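PDB 4RHJ: arginase, which is of unknown function: it has the arginase-deacetylase fold and is assigned to the arginase family, but evolved without a binuclear manganese cluster. Local coordinates for residues Y120-L124 and A146-E152; M55-L61 and G288-D292; A251-A255 and G302-I306; G197-V201 and V260-L264; V29-R35 and E129-Y135. All blocks are in the same frame, centred on the assembly; numbering follows the deposited sequence.

Contact 1: Y120-L124 and A146-E152; sequences YLGSL and ATLSMVE
Y120 and S149 meet where two neighbouring helices, 116-131 and 148-157, pack along one side of the central parallel sheet. The short axis segments approach to 8.3 Å and cross at -39°, near enough to parallel for one turn of each helix to share a seam. S149 sits in the middle of it, its CA 4.7 Å from that of L124. Y120 carries CG anti to its backbone N (chi1 167°), which swings the ring beside its own helix and over toward the other. There the phenol OH donates to OE1 of E152 at 2.6 Å, meeting the oxygen close to the extension of the carboxylate C-O bond. The oxygen lies at the ring edge, and the ring and carboxylate planes are turned 57° apart. Deeper in the seam, S149 OG comes within 3.2 Å of Y120 CD1 while bonding weakly back to S145 O. S123 OG is buried here without a polar partner. One turn further along helix 116-131, the CD1 branch of L124 lies against S149 O at 3.3 Å and CB of E152. L148 CG touches the ring at Y120 CE1, L148 also packs on helix 180-186, and M150 turns to strand 136-140. That strand runs between the two helices in sequence, so the contact closes a helix-strand-helix unit of the kind that builds the three-layer arginase-deacetylase fold.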
# COMPACT_ATOMS: atom_id res chain seq x y z
N TYR A 120 -21.05 -25.68 9.99
CA TYR A 120 -20.01 -26.68 10.14
C TYR A 120 -20.40 -28.01 9.53
O TYR A 120 -19.63 -28.61 8.79
CB TYR A 120 -19.67 -26.90 11.61
CG TYR A 120 -18.83 -28.12 11.85
CD1 TYR A 120 -17.47 -28.11 11.59
CD2 TYR A 120 -19.39 -29.30 12.33
CE1 TYR A 120 -16.69 -29.24 11.81
CE2 TYR A 120 -18.63 -30.43 12.55
CZ TYR A 120 -17.27 -30.39 12.28
OH TYR A 120 -16.50 -31.52 12.49
N LEU A 121 -21.58 -28.49 9.89
CA LEU A 121 -22.08 -29.76 9.42
C LEU A 121 -22.18 -29.77 7.90
O LEU A 121 -21.81 -30.74 7.26
CB LEU A 121 -23.45 -30.07 10.04
CG LEU A 121 -23.50 -30.51 11.51
CD1 LEU A 121 -24.89 -30.99 11.89
CD2 LEU A 121 -22.45 -31.56 11.84
N GLY A 122 -22.68 -28.66 7.34
CA GLY A 122 -22.75 -28.48 5.90
C GLY A 122 -21.38 -28.38 5.24
O GLY A 122 -21.07 -29.13 4.32
N SER A 123 -20.56 -27.46 5.73
CA SER A 123 -19.18 -27.30 5.25
C SER A 123 -18.44 -28.63 5.33
O SER A 123 -17.60 -28.95 4.48
CB SER A 123 -18.45 -26.23 6.07
OG SER A 123 -17.26 -25.80 5.45
N LEU A 124 -18.75 -29.41 6.35
CA LEU A 124 -18.17 -30.73 6.50
C LEU A 124 -18.75 -31.65 5.43
O LEU A 124 -18.06 -32.45 4.84
CB LEU A 124 -18.45 -31.25 7.92
CG LEU A 124 -17.70 -32.40 8.58
CD1 LEU A 124 -16.38 -31.93 9.19
CD2 LEU A 124 -18.60 -33.06 9.61
N ALA A 146 -14.29 -22.60 8.15
CA ALA A 146 -14.19 -23.56 7.05
C ALA A 146 -12.77 -24.06 6.86
O ALA A 146 -12.41 -24.50 5.77
CB ALA A 146 -14.69 -22.94 5.77
N THR A 147 -11.94 -23.96 7.89
CA THR A 147 -10.65 -24.63 7.87
C THR A 147 -10.84 -25.94 8.61
O THR A 147 -10.53 -27.00 8.08
CB THR A 147 -9.54 -23.79 8.49
OG1 THR A 147 -9.16 -22.77 7.55
CG2 THR A 147 -8.31 -24.65 8.84
N LEU A 148 -11.42 -25.84 9.79
CA LEU A 148 -11.75 -26.99 10.63
C LEU A 148 -12.52 -28.09 9.89
O LEU A 148 -12.10 -29.23 9.87
CB LEU A 148 -12.54 -26.49 11.85
CG LEU A 148 -13.16 -27.48 12.83
CD1 LEU A 148 -12.12 -28.49 13.32
CD2 LEU A 148 -13.77 -26.72 13.98
N SER A 149 -13.64 -27.72 9.26
CA SER A 149 -14.54 -28.70 8.62
C SER A 149 -13.91 -29.43 7.44
O SER A 149 -14.08 -30.63 7.29
CB SER A 149 -15.81 -28.00 8.14
OG SER A 149 -16.13 -26.89 8.95
N MET A 150 -13.20 -28.67 6.60
CA MET A 150 -12.65 -29.18 5.34
C MET A 150 -11.48 -30.15 5.54
O MET A 150 -11.38 -31.18 4.86
CB MET A 150 -12.19 -28.01 4.46
CG MET A 150 -13.31 -27.07 4.00
SD MET A 150 -12.68 -25.65 3.08
CE MET A 150 -12.06 -26.43 1.59
N VAL A 151 -10.61 -29.82 6.48
CA VAL A 151 -9.54 -30.73 6.85
C VAL A 151 -10.09 -31.94 7.63
O VAL A 151 -9.49 -33.01 7.60
CB VAL A 151 -8.45 -30.00 7.68
CG1 VAL A 151 -9.05 -29.41 8.88
CG2 VAL A 151 -7.32 -30.96 8.08
N GLU A 152 -11.23 -31.79 8.30
CA GLU A 152 -11.80 -32.94 9.01
C GLU A 152 -12.54 -33.92 8.10
O GLU A 152 -12.60 -35.11 8.40
CB GLU A 152 -12.72 -32.47 10.13
CG GLU A 152 -11.94 -32.12 11.39
CD GLU A 152 -12.80 -32.06 12.60
OE1 GLU A 152 -13.93 -31.56 12.49
OE2 GLU A 152 -12.34 -32.51 13.67

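Contact 2: M55-L61 and G288-D292; sequences MPRRAPL and GYNPD
Loops after strands 46-50 and 281-287 meet through M55 and L61 on one side and Y289 and N290 on the other, at the C-terminal edge of the parallel sheet. L61 lies over one face of the Y289 ring in a CH-pi contact, CD1 4.2 Å from the ring centroid. Its CD2 branch reaches Y289 CD2 at 3.6 Å, and the backbone N of P291 lies over the rim of the opposite face. M55, bent at chi2 (-68°), brings SD to 3.2 Å from Y289 O and onto CB of N290. The ring of P56 crosses the N290 amide at about a right angle, CG 3.2 Å from OD1. That oxygen also accepts from D292 N at 3.0 Å, with the donor 41° out of the carbonyl plane, an Asx turn that fixes the amide P56 leans on. R58 touches P291 CB with its guanidinium edge, while P60 CB sits above one guanidinium face, toward its rim. D292 salt-bridges K298 of the second subunit. G288 lies about 4 Å from the side chain of D244, which binds manganese in a structure of this protein but not in this chain; the loops probably match those rimming the active site in arginases.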
# COMPACT_ATOMS: atom_id res chain seq x y z
N MET A 55 -19.72 -13.75 8.90
CA MET A 55 -19.75 -12.54 8.08
C MET A 55 -21.21 -12.21 7.78
O MET A 55 -22.05 -13.10 7.87
CB MET A 55 -18.95 -12.74 6.78
CG MET A 55 -17.48 -13.12 7.01
SD MET A 55 -16.56 -11.74 7.74
CE MET A 55 -15.27 -12.52 8.69
N PRO A 56 -21.53 -10.95 7.43
CA PRO A 56 -22.88 -10.54 7.00
C PRO A 56 -23.57 -11.50 6.02
O PRO A 56 -22.91 -12.33 5.40
CB PRO A 56 -22.61 -9.19 6.33
CG PRO A 56 -21.55 -8.62 7.17
CD PRO A 56 -20.64 -9.77 7.52
N ARG A 57 -24.88 -11.37 5.90
CA ARG A 57 -25.66 -12.29 5.07
C ARG A 57 -25.33 -12.18 3.58
O ARG A 57 -25.40 -13.17 2.84
CB ARG A 57 -27.15 -12.04 5.28
CG ARG A 57 -27.97 -13.31 5.15
CD ARG A 57 -29.47 -13.04 5.11
NE ARG A 57 -30.24 -14.26 5.40
CZ ARG A 57 -30.36 -15.29 4.56
NH1 ARG A 57 -29.75 -15.27 3.38
NH2 ARG A 57 -31.07 -16.34 4.92
N ARG A 58 -24.99 -10.98 3.12
CA ARG A 58 -24.60 -10.82 1.74
C ARG A 58 -23.13 -11.18 1.58
O ARG A 58 -22.25 -10.59 2.23
CB ARG A 58 -24.86 -9.40 1.24
CG ARG A 58 -24.31 -9.12 -0.16
CD ARG A 58 -24.46 -7.66 -0.53
NE ARG A 58 -23.68 -7.31 -1.71
CZ ARG A 58 -22.42 -6.89 -1.68
NH1 ARG A 58 -21.77 -6.76 -0.53
NH2 ARG A 58 -21.79 -6.59 -2.82
N ALA A 59 -22.87 -12.16 0.72
CA ALA A 59 -21.52 -12.55 0.36
C ALA A 59 -21.30 -12.36 -1.13
O ALA A 59 -21.68 -13.20 -1.94
CB ALA A 59 -21.26 -13.98 0.74
N PRO A 60 -20.68 -11.24 -1.51
CA PRO A 60 -20.36 -11.06 -2.92
C PRO A 60 -19.13 -11.87 -3.29
O PRO A 60 -19.28 -13.01 -3.68
CB PRO A 60 -20.11 -9.55 -3.04
CG PRO A 60 -19.74 -9.11 -1.65
CD PRO A 60 -20.31 -10.09 -0.67
N LEU A 61 -17.95 -11.27 -3.12
CA LEU A 61 -16.62 -11.89 -3.31
C LEU A 61 -16.51 -13.15 -4.18
O LEU A 61 -15.73 -13.17 -5.13
CB LEU A 61 -15.99 -12.18 -1.95
CG LEU A 61 -14.47 -12.40 -1.96
CD1 LEU A 61 -13.75 -11.10 -2.25
CD2 LEU A 61 -14.01 -13.00 -0.64
N GLY A 288 -12.04 -13.95 6.25
CA GLY A 288 -11.67 -12.72 6.94
C GLY A 288 -12.22 -11.44 6.34
O GLY A 288 -11.99 -10.35 6.87
N TYR A 289 -12.95 -11.57 5.25
CA TYR A 289 -13.42 -10.45 4.47
C TYR A 289 -14.88 -10.13 4.78
O TYR A 289 -15.75 -10.99 4.76
CB TYR A 289 -13.23 -10.73 2.97
CG TYR A 289 -14.06 -9.85 2.07
CD1 TYR A 289 -13.74 -8.51 1.88
CD2 TYR A 289 -15.19 -10.35 1.42
CE1 TYR A 289 -14.52 -7.71 1.07
CE2 TYR A 289 -15.97 -9.54 0.59
CZ TYR A 289 -15.63 -8.22 0.42
OH TYR A 289 -16.39 -7.41 -0.40
N ASN A 290 -15.13 -8.87 5.07
CA ASN A 290 -16.45 -8.40 5.43
C ASN A 290 -16.70 -7.09 4.71
O ASN A 290 -16.06 -6.08 5.01
CB ASN A 290 -16.58 -8.26 6.94
CG ASN A 290 -17.95 -7.74 7.38
OD1 ASN A 290 -18.73 -7.25 6.57
ND2 ASN A 290 -18.21 -7.80 8.67
N PRO A 291 -17.64 -7.10 3.75
CA PRO A 291 -17.94 -5.99 2.84
C PRO A 291 -18.14 -4.68 3.59
O PRO A 291 -17.78 -3.63 3.07
CB PRO A 291 -19.24 -6.43 2.17
CG PRO A 291 -19.78 -7.53 3.04
CD PRO A 291 -18.59 -8.21 3.58
N ASP A 292 -18.64 -4.77 4.81
CA ASP A 292 -18.99 -3.59 5.59
C ASP A 292 -17.77 -2.82 6.10
O ASP A 292 -17.87 -1.65 6.45
CB ASP A 292 -19.91 -3.98 6.76
CG ASP A 292 -21.34 -4.29 6.31
OD1 ASP A 292 -21.67 -3.96 5.16
OD2 ASP A 292 -22.13 -4.86 7.09

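Contact 3: A251-A255 and G302-I306; sequences AFAPA and GLTAI
The chi1 of T304, -46°, sets OG1 beside its own backbone N and turns CG2 anti to that N, bringing OG1 to the backbone of A255 and CG2 against the methyls of both A255 and A253. OG1 accepts the backbone N-H of A255 at 3.0 Å, with a bent N-H...O angle of 137°. The same hydroxyl is hydrogen-bonded to D294, so two partners grip it. CG2 meets A253 CB at 4.0 Å. Packing is tightest at A255: its CB lies 3.4 Å from T304 CB, inside the usual carbon-carbon distance, which probably restricts rotation of the threonine. The P254 ring and the T304 side chain pass each other in opposite senses, with P254 CD 3.4 Å from T304 OG1. The two segments join the long loop after strand 239-244, which ends in D244, a manganese-binding residue with no metal here, to the first turn of helix 303-316, for which G302 is the N-cap residue. The loop thus crosses the start of the last helix in this parallel-sheet arginase fold, with A253 about 8 Å from D244, side chain to side chain. L303 CB makes the apolar contact with P254 CD at 4.2 Å, and its CD2 lies 3.9 Å from A251 O. L303 also packs on V295 of the third subunit, and P254 O receives a weak hydrogen bond from R297 of the second subunit.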
# COMPACT_ATOMS: atom_id res chain seq x y z
N ALA A 251 -3.67 -1.53 4.32
CA ALA A 251 -3.65 -0.73 3.08
C ALA A 251 -4.18 -1.49 1.86
O ALA A 251 -4.84 -0.91 0.99
CB ALA A 251 -2.25 -0.21 2.80
N PHE A 252 -3.88 -2.79 1.82
CA PHE A 252 -4.31 -3.67 0.71
C PHE A 252 -5.60 -4.40 1.02
O PHE A 252 -6.44 -4.57 0.14
CB PHE A 252 -3.22 -4.69 0.37
CG PHE A 252 -1.88 -4.06 0.16
CD1 PHE A 252 -1.09 -3.72 1.24
CD2 PHE A 252 -1.42 -3.79 -1.10
CE1 PHE A 252 0.14 -3.12 1.07
CE2 PHE A 252 -0.19 -3.20 -1.29
CZ PHE A 252 0.59 -2.86 -0.20
N ALA A 253 -5.77 -4.81 2.28
CA ALA A 253 -6.97 -5.54 2.70
C ALA A 253 -7.64 -4.96 3.96
O ALA A 253 -7.68 -5.61 5.00
CB ALA A 253 -6.62 -7.01 2.92
N PRO A 254 -8.18 -3.74 3.87
CA PRO A 254 -8.80 -3.09 5.02
C PRO A 254 -10.00 -3.84 5.63
O PRO A 254 -10.33 -3.59 6.79
CB PRO A 254 -9.24 -1.74 4.46
CG PRO A 254 -9.24 -1.90 3.01
CD PRO A 254 -8.19 -2.88 2.69
N ALA A 255 -10.60 -4.76 4.88
CA ALA A 255 -11.91 -5.31 5.23
C ALA A 255 -11.87 -6.47 6.23
O ALA A 255 -12.43 -7.53 5.96
CB ALA A 255 -12.64 -5.76 3.99
N GLY A 302 -14.64 -2.71 -3.58
CA GLY A 302 -13.87 -2.84 -2.36
C GLY A 302 -12.44 -3.19 -2.68
O GLY A 302 -12.17 -4.11 -3.46
N LEU A 303 -11.51 -2.45 -2.08
CA LEU A 303 -10.09 -2.76 -2.14
C LEU A 303 -9.78 -4.22 -1.75
O LEU A 303 -8.92 -4.86 -2.33
CB LEU A 303 -9.32 -1.81 -1.24
CG LEU A 303 -8.63 -0.69 -2.00
CD1 LEU A 303 -9.60 0.03 -2.94
CD2 LEU A 303 -7.98 0.27 -1.03
N THR A 304 -10.48 -4.72 -0.75
CA THR A 304 -10.23 -6.07 -0.26
C THR A 304 -10.76 -7.11 -1.22
O THR A 304 -10.21 -8.21 -1.33
CB THR A 304 -10.87 -6.29 1.08
OG1 THR A 304 -10.57 -5.15 1.91
CG2 THR A 304 -10.35 -7.59 1.73
N ALA A 305 -11.83 -6.76 -1.92
CA ALA A 305 -12.39 -7.66 -2.93
C ALA A 305 -11.39 -7.83 -4.08
O ALA A 305 -11.13 -8.94 -4.54
CB ALA A 305 -13.69 -7.13 -3.44
N ILE A 306 -10.83 -6.70 -4.52
CA ILE A 306 -9.83 -6.69 -5.57
C ILE A 306 -8.66 -7.58 -5.16
O ILE A 306 -8.29 -8.52 -5.87
CB ILE A 306 -9.34 -5.24 -5.88
CG1 ILE A 306 -10.44 -4.43 -6.57
CG2 ILE A 306 -8.10 -5.23 -6.76
CD1 ILE A 306 -10.19 -2.92 -6.61

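Contact 4: G197-V201 and V260-L264; sequences GNRQV and VAGGL
R199 grips the backbone of V260 and A261 with the edge of its guanidinium group. NE donates to V260 O at 2.9 Å, the oxygen only 2° out of the guanidinium plane, but NE approaches from above the peptide, 66° out of the carbonyl plane of V260. NH2 is also bonded to V260 O, modelled at 2.5 Å, so short that the exact length is doubtful. A weak third bond runs from NE to A261 O at 3.1 Å with a strongly bent angle, so the single N-H of NE is shared between two carbonyls. This arginine ties together two loops that leave sheet strands 190-196 and 239-244 of the parallel-sheet arginase fold. Further carbonyls of the second loop close round it: NH1 bonds to V247 O and NH2 to S246 O, consistent with a buried positive charge that peptide oxygens help to balance. The reach starts from the crowded position between backbone N and carbonyl carbon (chi1 53°), with the chain extended from CG to NE. G263, having no side chain, lays its CA over the centre of the guanidinium face, 3.5 Å from CZ, and G263 N is hydrogen-bonded to D249. The contact lies at the subunit interface: G262 O accepts from R267 of the second subunit and Q200 NE2 bonds to D71 of that subunit. The aliphatic part of R199 runs past V260 in the opposite direction, CG 3.5 Å from CG1. The other methyl, V260 CG2, lies 3.8 Å from OE1 of Q200, whose chain crosses the valine at about a right angle.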
# COMPACT_ATOMS: atom_id res chain seq x y z
N GLY A 197 3.29 -14.64 8.68
CA GLY A 197 2.75 -13.29 8.72
C GLY A 197 2.26 -12.77 10.06
O GLY A 197 1.88 -11.62 10.14
N ASN A 198 2.28 -13.60 11.10
CA ASN A 198 1.80 -13.20 12.43
C ASN A 198 2.43 -11.89 12.92
O ASN A 198 3.64 -11.70 12.81
CB ASN A 198 2.09 -14.31 13.46
CG ASN A 198 1.11 -15.46 13.39
OD1 ASN A 198 1.03 -16.25 14.31
ND2 ASN A 198 0.37 -15.56 12.29
N ARG A 199 1.62 -10.97 13.45
CA ARG A 199 2.18 -9.76 14.08
C ARG A 199 1.41 -9.30 15.32
O ARG A 199 1.74 -8.28 15.90
CB ARG A 199 2.27 -8.61 13.06
CG ARG A 199 1.00 -8.29 12.30
CD ARG A 199 1.28 -7.41 11.07
NE ARG A 199 0.05 -7.04 10.38
CZ ARG A 199 -0.55 -7.79 9.46
NH1 ARG A 199 -0.02 -8.94 9.07
NH2 ARG A 199 -1.68 -7.36 8.91
N GLN A 200 0.42 -10.08 15.73
CA GLN A 200 -0.28 -9.86 16.99
C GLN A 200 -0.18 -11.13 17.82
O GLN A 200 -1.07 -11.97 17.77
CB GLN A 200 -1.74 -9.48 16.75
CG GLN A 200 -2.47 -9.04 18.00
CD GLN A 200 -3.97 -8.95 17.79
OE1 GLN A 200 -4.44 -8.56 16.72
NE2 GLN A 200 -4.73 -9.32 18.81
N VAL A 201 0.90 -11.26 18.57
CA VAL A 201 1.18 -12.48 19.29
C VAL A 201 1.13 -12.22 20.79
O VAL A 201 1.85 -11.37 21.31
CB VAL A 201 2.55 -13.08 18.89
CG1 VAL A 201 2.69 -14.49 19.39
CG2 VAL A 201 2.74 -13.05 17.40
N VAL A 260 -4.66 -5.13 11.35
CA VAL A 260 -3.34 -5.05 11.94
C VAL A 260 -2.35 -4.51 10.92
O VAL A 260 -2.05 -5.16 9.93
CB VAL A 260 -2.86 -6.43 12.43
CG1 VAL A 260 -1.66 -6.26 13.33
CG2 VAL A 260 -3.97 -7.15 13.17
N ALA A 261 -1.83 -3.31 11.19
CA ALA A 261 -0.86 -2.66 10.32
C ALA A 261 0.52 -3.33 10.34
O ALA A 261 0.83 -4.13 11.23
CB ALA A 261 -0.74 -1.21 10.73
N GLY A 262 1.34 -3.01 9.34
CA GLY A 262 2.68 -3.56 9.21
C GLY A 262 2.69 -4.87 8.44
O GLY A 262 3.60 -5.67 8.57
N GLY A 263 1.67 -5.06 7.60
CA GLY A 263 1.40 -6.34 6.96
C GLY A 263 1.99 -6.58 5.58
O GLY A 263 2.87 -5.87 5.11
N LEU A 264 1.51 -7.64 4.95
CA LEU A 264 1.93 -8.01 3.61
C LEU A 264 1.29 -7.12 2.51
O LEU A 264 0.16 -6.63 2.65
CB LEU A 264 1.60 -9.50 3.36
CG LEU A 264 2.40 -10.51 4.19
CD1 LEU A 264 2.02 -11.96 3.95
CD2 LEU A 264 3.87 -10.32 3.94

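Contact 5: V29-R35 and E129-Y135; sequences VKGVTPR and ELLEKGY
Hydrogen bonds across this contact come from K133, whose NZ reaches K30 O at 2.8 Å and V32 O at 2.9 Å. The chain is extended as far as CE and then bent (chi4 -82°), which curls the ammonium between the two carbonyls. It meets K30 O nearly in line with the C=O bond (C=O...NZ angle 163°), whereas it is tilted 17° from the carbonyl plane of V32. By these two bonds the ammonium ties the turn leaving helix 23-30 to the end of helix 116-131. That end is a Schellman motif: G134 takes positive phi, Y135 N bonds back to L130 O and G134 N to L131 O, and the chain turns into sheet strand 136-140. Carbonyls of this turn face R35, with K133 O 3.1 Å from R35 CB and G134 O 3.4 Å from R35 CD. Among apolar contacts, V29 CG2 touches L130 CD2 at 3.8 Å, and V32 CG1 lies against the phenol end of Y135, 4.0 Å from CZ. V32 and Y135 both also pack on L99 of strand 95-103. Any attraction between K30 and E129 is long-range: OE2 lies 3.4 Å from K30 CA, and K30 NZ stays 6.5 Å from that oxygen.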
# COMPACT_ATOMS: atom_id res chain seq x y z
N VAL A 29 -24.35 -30.24 -4.58
CA VAL A 29 -23.00 -30.79 -4.37
C VAL A 29 -22.99 -32.30 -4.58
O VAL A 29 -22.02 -32.86 -5.10
CB VAL A 29 -22.45 -30.45 -2.94
CG1 VAL A 29 -23.16 -31.23 -1.85
CG2 VAL A 29 -20.96 -30.71 -2.88
N LYS A 30 -24.07 -32.96 -4.20
CA LYS A 30 -24.11 -34.41 -4.23
C LYS A 30 -23.96 -34.92 -5.66
O LYS A 30 -23.07 -35.72 -5.94
CB LYS A 30 -25.41 -34.93 -3.61
CG LYS A 30 -25.66 -34.50 -2.17
CD LYS A 30 -26.90 -35.21 -1.60
CE LYS A 30 -27.30 -34.65 -0.24
NZ LYS A 30 -28.59 -35.21 0.28
N GLY A 31 -24.81 -34.44 -6.55
CA GLY A 31 -24.92 -35.01 -7.89
C GLY A 31 -23.98 -34.54 -8.99
O GLY A 31 -24.30 -34.67 -10.17
N VAL A 32 -22.82 -34.01 -8.62
CA VAL A 32 -21.85 -33.54 -9.61
C VAL A 32 -21.10 -34.73 -10.18
O VAL A 32 -20.57 -35.54 -9.42
CB VAL A 32 -20.87 -32.51 -9.01
CG1 VAL A 32 -19.75 -32.20 -9.98
CG2 VAL A 32 -21.61 -31.24 -8.64
N THR A 33 -21.07 -34.85 -11.50
CA THR A 33 -20.49 -36.02 -12.16
C THR A 33 -19.04 -36.13 -11.72
O THR A 33 -18.27 -35.19 -11.86
CB THR A 33 -20.57 -35.94 -13.71
OG1 THR A 33 -21.93 -36.06 -14.14
CG2 THR A 33 -19.74 -37.05 -14.33
N PRO A 34 -18.68 -37.29 -11.16
CA PRO A 34 -17.34 -37.48 -10.59
C PRO A 34 -16.20 -37.26 -11.59
O PRO A 34 -16.36 -37.45 -12.80
CB PRO A 34 -17.37 -38.94 -10.12
CG PRO A 34 -18.51 -39.57 -10.83
CD PRO A 34 -19.51 -38.49 -10.99
N ARG A 35 -15.06 -36.85 -11.05
CA ARG A 35 -13.81 -36.80 -11.77
C ARG A 35 -13.54 -38.15 -12.42
O ARG A 35 -13.56 -39.18 -11.74
CB ARG A 35 -12.70 -36.41 -10.80
CG ARG A 35 -11.31 -36.45 -11.35
CD ARG A 35 -10.35 -36.58 -10.21
NE ARG A 35 -8.98 -36.36 -10.62
CZ ARG A 35 -7.95 -36.45 -9.81
NH1 ARG A 35 -8.15 -36.77 -8.53
NH2 ARG A 35 -6.72 -36.23 -10.26
N GLU A 129 -18.08 -34.28 0.28
CA GLU A 129 -18.69 -34.68 -0.99
C GLU A 129 -17.93 -34.09 -2.18
O GLU A 129 -18.17 -34.47 -3.32
CB GLU A 129 -20.16 -34.25 -1.05
CG GLU A 129 -21.01 -35.04 -2.03
CD GLU A 129 -21.90 -36.09 -1.36
OE1 GLU A 129 -21.78 -36.30 -0.13
OE2 GLU A 129 -22.73 -36.70 -2.05
N LEU A 130 -17.02 -33.17 -1.90
CA LEU A 130 -16.13 -32.64 -2.93
C LEU A 130 -14.84 -33.46 -3.00
O LEU A 130 -14.28 -33.69 -4.07
CB LEU A 130 -15.80 -31.17 -2.66
CG LEU A 130 -16.92 -30.22 -3.06
CD1 LEU A 130 -16.48 -28.76 -3.02
CD2 LEU A 130 -17.48 -30.61 -4.43
N LEU A 131 -14.39 -33.88 -1.82
CA LEU A 131 -13.18 -34.66 -1.67
C LEU A 131 -13.38 -36.10 -2.10
O LEU A 131 -12.46 -36.72 -2.62
CB LEU A 131 -12.69 -34.63 -0.23
CG LEU A 131 -12.01 -33.36 0.25
CD1 LEU A 131 -11.70 -33.48 1.73
CD2 LEU A 131 -10.75 -33.12 -0.56
N GLU A 132 -14.58 -36.63 -1.89
CA GLU A 132 -14.86 -37.99 -2.32
C GLU A 132 -14.65 -38.10 -3.82
O GLU A 132 -14.10 -39.09 -4.31
CB GLU A 132 -16.28 -38.41 -1.92
CG GLU A 132 -16.37 -38.91 -0.51
CD GLU A 132 -17.79 -39.18 -0.07
OE1 GLU A 132 -18.63 -39.55 -0.91
OE2 GLU A 132 -18.06 -39.03 1.14
N LYS A 133 -15.05 -37.06 -4.55
CA LYS A 133 -15.03 -37.10 -6.01
C LYS A 133 -13.71 -36.65 -6.64
O LYS A 133 -13.59 -36.56 -7.85
CB LYS A 133 -16.17 -36.26 -6.58
CG LYS A 133 -17.54 -36.51 -6.00
CD LYS A 133 -18.54 -35.53 -6.62
CE LYS A 133 -19.97 -35.77 -6.15
NZ LYS A 133 -20.66 -36.87 -6.88
N GLY A 134 -12.71 -36.36 -5.82
CA GLY A 134 -11.41 -36.01 -6.35
C GLY A 134 -11.28 -34.58 -6.84
O GLY A 134 -10.43 -34.28 -7.67
N TYR A 135 -12.13 -33.69 -6.33
CA TYR A 135 -11.93 -32.26 -6.54
C TYR A 135 -11.19 -31.75 -5.33
O TYR A 135 -11.43 -32.25 -4.23
CB TYR A 135 -13.25 -31.50 -6.70
CG TYR A 135 -14.17 -32.06 -7.77
CD1 TYR A 135 -14.87 -33.22 -7.55
CD2 TYR A 135 -14.34 -31.41 -8.99
CE1 TYR A 135 -15.70 -33.74 -8.50
CE2 TYR A 135 -15.18 -31.94 -9.95
CZ TYR A 135 -15.86 -33.11 -9.69
OH TYR A 135 -16.72 -33.70 -10.60

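Contacts 3 and 4 are buried, while contacts 1, 2 and 5 are only partly so. Contacts 1 and 5 share helix 116-131 and touch through M150 and L131; no other chain reaches either. Their main polar donors are side chains, a phenol and an ammonium. Contacts 2 and 3 interlock, with Y289 packing on T304 and A255; contact 2 lies closest to D244, with contacts 3 and 4 farther off. Contact 2 has no hydrogen bond between its own segments. Contact 3 joins contact 4 where F252 meets L264, and contacts 2, 3 and 4 all touch the second subunit. In contact 4 a side chain donates to peptide oxygens; in contact 3 a peptide N-H donates to a hydroxyl.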